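Side-chain contacts in uncharacterized protein HtdX (Mycobacterium tuberculosis, PDB 4OOB), which hydrates trans-2-enoyl-CoA thioesters and dehydrates the corresponding (3R)-3-hydroxyacyl-CoA, accepting many chain lengths with a preference for C8 to C12 substrates: residues P40-F45 with H192-A197; E94-R97 with G102-V105. One frame throughout, in Å; residues are numbered along the deposited sequence.

The ten-stranded antiparallel sheet of this double hotdog chain gives both contacts their setting. Interaction 1 lies about 4 Å from the centre of the chain, where the start of helix 43-57, from the N-terminal half, meets the start of helix 193-199, from the C-terminal half. Interaction 2 belongs to the hairpin of strands 86-99 and 102-113 near one edge of the sheet, about 17 Å from the centre of the chain. Along the sequence it is nested between the two segments of interaction 1. The centres are 21 Å apart and the nearest atoms about 10 Å, and they do not touch. Interaction 1 joins the halves, while interaction 2 stays within the N-terminal one.

Interaction 1 of 2, residues P40-F45 with H192-A197; sequences PLTYPF and HGMFTA
Met194 meets Phe45 through its gamma methylene: CG sits 3.5 Å from the centroid of the Phe45 ring, almost exactly on the ring normal, which makes this a CH-pi contact over one face. The thioether follows it across the same face, with SD 4.5 Å from that centroid in a Met-aromatic contact. Bends at chi2 (-61°) and chi3 (-65°) fold the methionine chain back, so that its methyl CE lies 3.8 Å from Phe45 CB and 4.2 Å from Thr42 CB. A flexible, unbranched chain suits this place because it can follow the ring and still reach the threonine. The threonine's other contact is from its methyl: CG2 comes within 4.2 Å of Ala197 O, and the small alanine lets the helix come near.

Further out, Phe49 meets the Phe45 ring, while Tyr164 and His70 touch Met194. Thr42 OG1 is hydrogen-bonded to Tyr27 OH, and Ala197 O to Tyr214 OH, which satisfies these buried polar atoms. At the helix N-cap, His192 stacks on His175 of the GDHNPIH hydratase signature. The contact therefore probably rests on dispersion, with some polarisation of the ring, and ties the turn and first residues of helix 43-57 to the start of helix 193-199.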
loop_
_atom_site.group_PDB
_atom_site.type_symbol
_atom_site.label_atom_id
_atom_site.label_comp_id
_atom_site.label_asym_id
_atom_site.label_seq_id
_atom_site.Cartn_x
_atom_site.Cartn_y
_atom_site.Cartn_z
ATOM N N PRO A 40 -13.006 -3.298 0.174
ATOM C CA PRO A 40 -11.885 -3.986 -0.442
ATOM C C PRO A 40 -10.766 -4.328 0.541
ATOM O O PRO A 40 -10.481 -3.587 1.451
ATOM C CB PRO A 40 -11.363 -2.964 -1.452
ATOM C CG PRO A 40 -12.511 -2.020 -1.695
ATOM C CD PRO A 40 -13.199 -1.944 -0.367
ATOM N N LEU A 41 -10.112 -5.452 0.301
ATOM C CA LEU A 41 -9.090 -5.989 1.207
ATOM C C LEU A 41 -8.066 -4.958 1.644
ATOM O O LEU A 41 -7.702 -4.933 2.791
ATOM C CB LEU A 41 -8.402 -7.185 0.524
ATOM C CG LEU A 41 -7.212 -7.809 1.225
ATOM C CD1 LEU A 41 -7.578 -8.448 2.558
ATOM C CD2 LEU A 41 -6.531 -8.824 0.298
ATOM N N THR A 42 -7.603 -4.114 0.714
ATOM C CA THR A 42 -6.575 -3.077 0.999
ATOM C C THR A 42 -7.115 -1.728 1.570
ATOM O O THR A 42 -6.338 -0.853 1.922
ATOM C CB THR A 42 -5.768 -2.760 -0.303
ATOM O OG1 THR A 42 -6.668 -2.414 -1.378
ATOM C CG2 THR A 42 -4.935 -3.953 -0.696
ATOM N N TYR A 43 -8.446 -1.567 1.642
ATOM C CA TYR A 43 -9.021 -0.267 1.940
ATOM C C TYR A 43 -8.680 0.236 3.362
ATOM O O TYR A 43 -8.524 1.436 3.565
ATOM C CB TYR A 43 -10.547 -0.245 1.690
ATOM C CG TYR A 43 -11.167 1.011 2.255
ATOM C CD1 TYR A 43 -11.067 2.190 1.564
ATOM C CD2 TYR A 43 -11.793 1.027 3.498
ATOM C CE1 TYR A 43 -11.567 3.354 2.077
ATOM C CE2 TYR A 43 -12.310 2.193 4.012
ATOM C CZ TYR A 43 -12.164 3.359 3.297
ATOM O OH TYR A 43 -12.641 4.580 3.735
ATOM N N PRO A 44 -8.578 -0.687 4.343
ATOM C CA PRO A 44 -8.296 -0.219 5.691
ATOM C C PRO A 44 -6.907 0.376 5.822
ATOM O O PRO A 44 -6.644 1.056 6.814
ATOM C CB PRO A 44 -8.457 -1.481 6.561
ATOM C CG PRO A 44 -9.393 -2.316 5.786
ATOM C CD PRO A 44 -9.061 -2.084 4.342
ATOM N N PHE A 45 -6.051 0.186 4.820
ATOM C CA PHE A 45 -4.845 0.979 4.771
ATOM C C PHE A 45 -5.206 2.461 4.695
ATOM O O PHE A 45 -4.680 3.273 5.468
ATOM C CB PHE A 45 -3.896 0.596 3.609
ATOM C CG PHE A 45 -2.638 1.426 3.574
ATOM C CD1 PHE A 45 -1.450 0.970 4.158
ATOM C CD2 PHE A 45 -2.620 2.652 2.961
ATOM C CE1 PHE A 45 -0.288 1.736 4.131
ATOM C CE2 PHE A 45 -1.463 3.446 2.956
ATOM C CZ PHE A 45 -0.287 2.972 3.507
ATOM N N HIS A 192 1.854 6.006 -5.530
ATOM C CA HIS A 192 1.877 5.396 -4.177
ATOM C C HIS A 192 1.958 3.875 -4.290
ATOM O O HIS A 192 1.361 3.278 -5.195
ATOM C CB HIS A 192 0.617 5.692 -3.384
ATOM C CG HIS A 192 0.164 7.103 -3.444
ATOM N ND1 HIS A 192 -0.083 7.849 -2.308
ATOM C CD2 HIS A 192 -0.148 7.898 -4.487
ATOM C CE1 HIS A 192 -0.484 9.061 -2.653
ATOM N NE2 HIS A 192 -0.518 9.121 -3.970
ATOM N N GLY A 193 2.702 3.238 -3.371
ATOM C CA GLY A 193 2.787 1.799 -3.351
ATOM C C GLY A 193 1.430 1.185 -3.194
ATOM O O GLY A 193 1.125 0.202 -3.870
ATOM N N MET A 194 0.576 1.768 -2.339
ATOM C CA MET A 194 -0.696 1.118 -2.061
ATOM C C MET A 194 -1.730 1.396 -3.164
ATOM O O MET A 194 -2.778 0.769 -3.184
ATOM C CB MET A 194 -1.237 1.515 -0.663
ATOM C CG MET A 194 -0.387 0.979 0.477
ATOM S SD MET A 194 -0.322 -0.815 0.485
ATOM C CE MET A 194 -2.044 -1.176 0.830
ATOM N N PHE A 195 -1.479 2.361 -4.063
ATOM C CA PHE A 195 -2.332 2.441 -5.252
ATOM C C PHE A 195 -2.190 1.162 -6.037
ATOM O O PHE A 195 -3.158 0.505 -6.385
ATOM C CB PHE A 195 -2.009 3.591 -6.190
ATOM C CG PHE A 195 -2.803 3.505 -7.474
ATOM C CD1 PHE A 195 -4.136 3.912 -7.513
ATOM C CD2 PHE A 195 -2.257 2.902 -8.609
ATOM C CE1 PHE A 195 -4.917 3.770 -8.694
ATOM C CE2 PHE A 195 -3.020 2.757 -9.783
ATOM C CZ PHE A 195 -4.349 3.216 -9.827
ATOM N N THR A 196 -0.950 0.832 -6.323
ATOM C CA THR A 196 -0.621 -0.286 -7.163
ATOM C C THR A 196 -1.006 -1.587 -6.436
ATOM O O THR A 196 -1.528 -2.507 -7.059
ATOM C CB THR A 196 0.853 -0.134 -7.605
ATOM O OG1 THR A 196 0.959 -0.244 -9.033
ATOM C CG2 THR A 196 1.712 -1.054 -7.018
ATOM N N ALA A 197 -0.843 -1.643 -5.109
ATOM C CA ALA A 197 -1.180 -2.875 -4.394
ATOM C C ALA A 197 -2.657 -3.129 -4.482
ATOM O O ALA A 197 -3.067 -4.282 -4.476
ATOM C CB ALA A 197 -0.768 -2.830 -2.955
#

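Interaction 2 of 2, residues E94-R97 with G102-V105; sequences ENLR and GLLV
Arg97 is laid across Leu104 by two torsions: chi1 of 72° places CG between the backbone N and carbonyl carbon, and chi2 of -84° bends the chain back along its own strand. The guanidinium thereby covers Leu104, whose CB lies 3.8 Å from Arg97 CZ and under the centre of one face. Over the opposite face is the side-chain ND2 of Asn95, off toward the rim. NH1 of Arg97 also donates to Asn95 O at 2.8 Å, tilted from the guanidinium plane, which helps fix the rotation of the group.

The backbones of Arg97 and Leu104 form an antiparallel hydrogen-bonded pair, with Arg97 N to Leu104 O at 2.9 Å and Leu104 N to Arg97 O at 2.8 Å. Asn95, in left-handed conformation that asparagine tolerates well, and Leu96 together face Val105, as in a beta bulge. Leu96 and Val105 lie side by side, CD1 of the leucine 3.9 Å from CB of the valine.

Asp106 takes a salt bridge from Arg97 and a hydrogen bond from Asn95 ND2, which probably offsets much of the arginine's charge. Strand 116-128 flanks the hairpin: its backbone at His127 and Phe125 is hydrogen-bonded to that of Leu103 and Val105, with Leu126 against Leu104.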
loop_
_atom_site.group_PDB
_atom_site.type_symbol
_atom_site.label_atom_id
_atom_site.label_comp_id
_atom_site.label_asym_id
_atom_site.label_seq_id
_atom_site.Cartn_x
_atom_site.Cartn_y
_atom_site.Cartn_z
ATOM N N GLU A 94 7.749 0.037 15.452
ATOM C CA GLU A 94 8.712 -0.865 16.032
ATOM C C GLU A 94 9.721 -1.246 14.967
ATOM O O GLU A 94 9.518 -1.001 13.765
ATOM C CB GLU A 94 7.964 -2.114 16.574
ATOM C CG GLU A 94 7.890 -3.313 15.610
ATOM C CD GLU A 94 6.808 -4.382 15.948
ATOM O OE1 GLU A 94 6.889 -5.531 15.456
ATOM O OE2 GLU A 94 5.836 -4.061 16.660
ATOM N N ASN A 95 10.802 -1.873 15.412
ATOM C CA ASN A 95 11.746 -2.541 14.557
ATOM C C ASN A 95 12.466 -1.534 13.666
ATOM O O ASN A 95 12.623 -1.766 12.471
ATOM C CB ASN A 95 11.009 -3.605 13.741
ATOM C CG ASN A 95 11.919 -4.654 13.159
ATOM O OD1 ASN A 95 13.059 -4.798 13.549
ATOM N ND2 ASN A 95 11.412 -5.382 12.180
ATOM N N LEU A 96 12.913 -0.424 14.248
ATOM C CA LEU A 96 13.828 0.478 13.544
ATOM C C LEU A 96 15.033 -0.271 13.150
ATOM O O LEU A 96 15.677 -0.850 13.994
ATOM C CB LEU A 96 14.334 1.629 14.393
ATOM C CG LEU A 96 13.748 3.006 14.159
ATOM C CD1 LEU A 96 13.475 3.339 12.682
ATOM C CD2 LEU A 96 12.467 3.031 14.994
ATOM N N ARG A 97 15.375 -0.230 11.878
ATOM C CA ARG A 97 16.686 -0.721 11.502
ATOM C C ARG A 97 17.200 -0.038 10.244
ATOM O O ARG A 97 16.434 0.590 9.460
ATOM C CB ARG A 97 16.709 -2.255 11.380
ATOM C CG ARG A 97 15.992 -2.882 10.187
ATOM C CD ARG A 97 14.532 -3.029 10.503
ATOM N NE ARG A 97 13.743 -3.738 9.507
ATOM C CZ ARG A 97 12.432 -3.563 9.331
ATOM N NH1 ARG A 97 11.680 -2.690 10.039
ATOM N NH2 ARG A 97 11.866 -4.245 8.400
ATOM N N GLY A 102 18.360 4.185 3.965
ATOM C CA GLY A 102 17.763 4.860 5.112
ATOM C C GLY A 102 17.401 3.955 6.260
ATOM O O GLY A 102 18.035 2.910 6.463
ATOM N N LEU A 103 16.355 4.347 6.972
ATOM C CA LEU A 103 15.917 3.714 8.188
ATOM C C LEU A 103 14.500 3.162 7.938
ATOM O O LEU A 103 13.587 3.891 7.567
ATOM C CB LEU A 103 15.938 4.719 9.329
ATOM C CG LEU A 103 16.924 4.681 10.515
ATOM C CD1 LEU A 103 18.224 3.900 10.299
ATOM C CD2 LEU A 103 17.219 6.067 11.059
ATOM N N LEU A 104 14.363 1.855 8.137
ATOM C CA LEU A 104 13.113 1.176 7.999
ATOM C C LEU A 104 12.488 1.160 9.380
ATOM O O LEU A 104 13.185 0.955 10.383
ATOM C CB LEU A 104 13.289 -0.290 7.515
ATOM C CG LEU A 104 14.062 -0.523 6.221
ATOM C CD1 LEU A 104 14.552 -1.971 6.113
ATOM C CD2 LEU A 104 13.174 -0.214 5.010
ATOM N N VAL A 105 11.170 1.309 9.393
ATOM C CA VAL A 105 10.377 1.095 10.591
ATOM C C VAL A 105 9.107 0.346 10.226
ATOM O O VAL A 105 8.547 0.550 9.145
ATOM C CB VAL A 105 10.002 2.423 11.246
ATOM C CG1 VAL A 105 9.185 3.291 10.275
ATOM C CG2 VAL A 105 9.228 2.157 12.517
#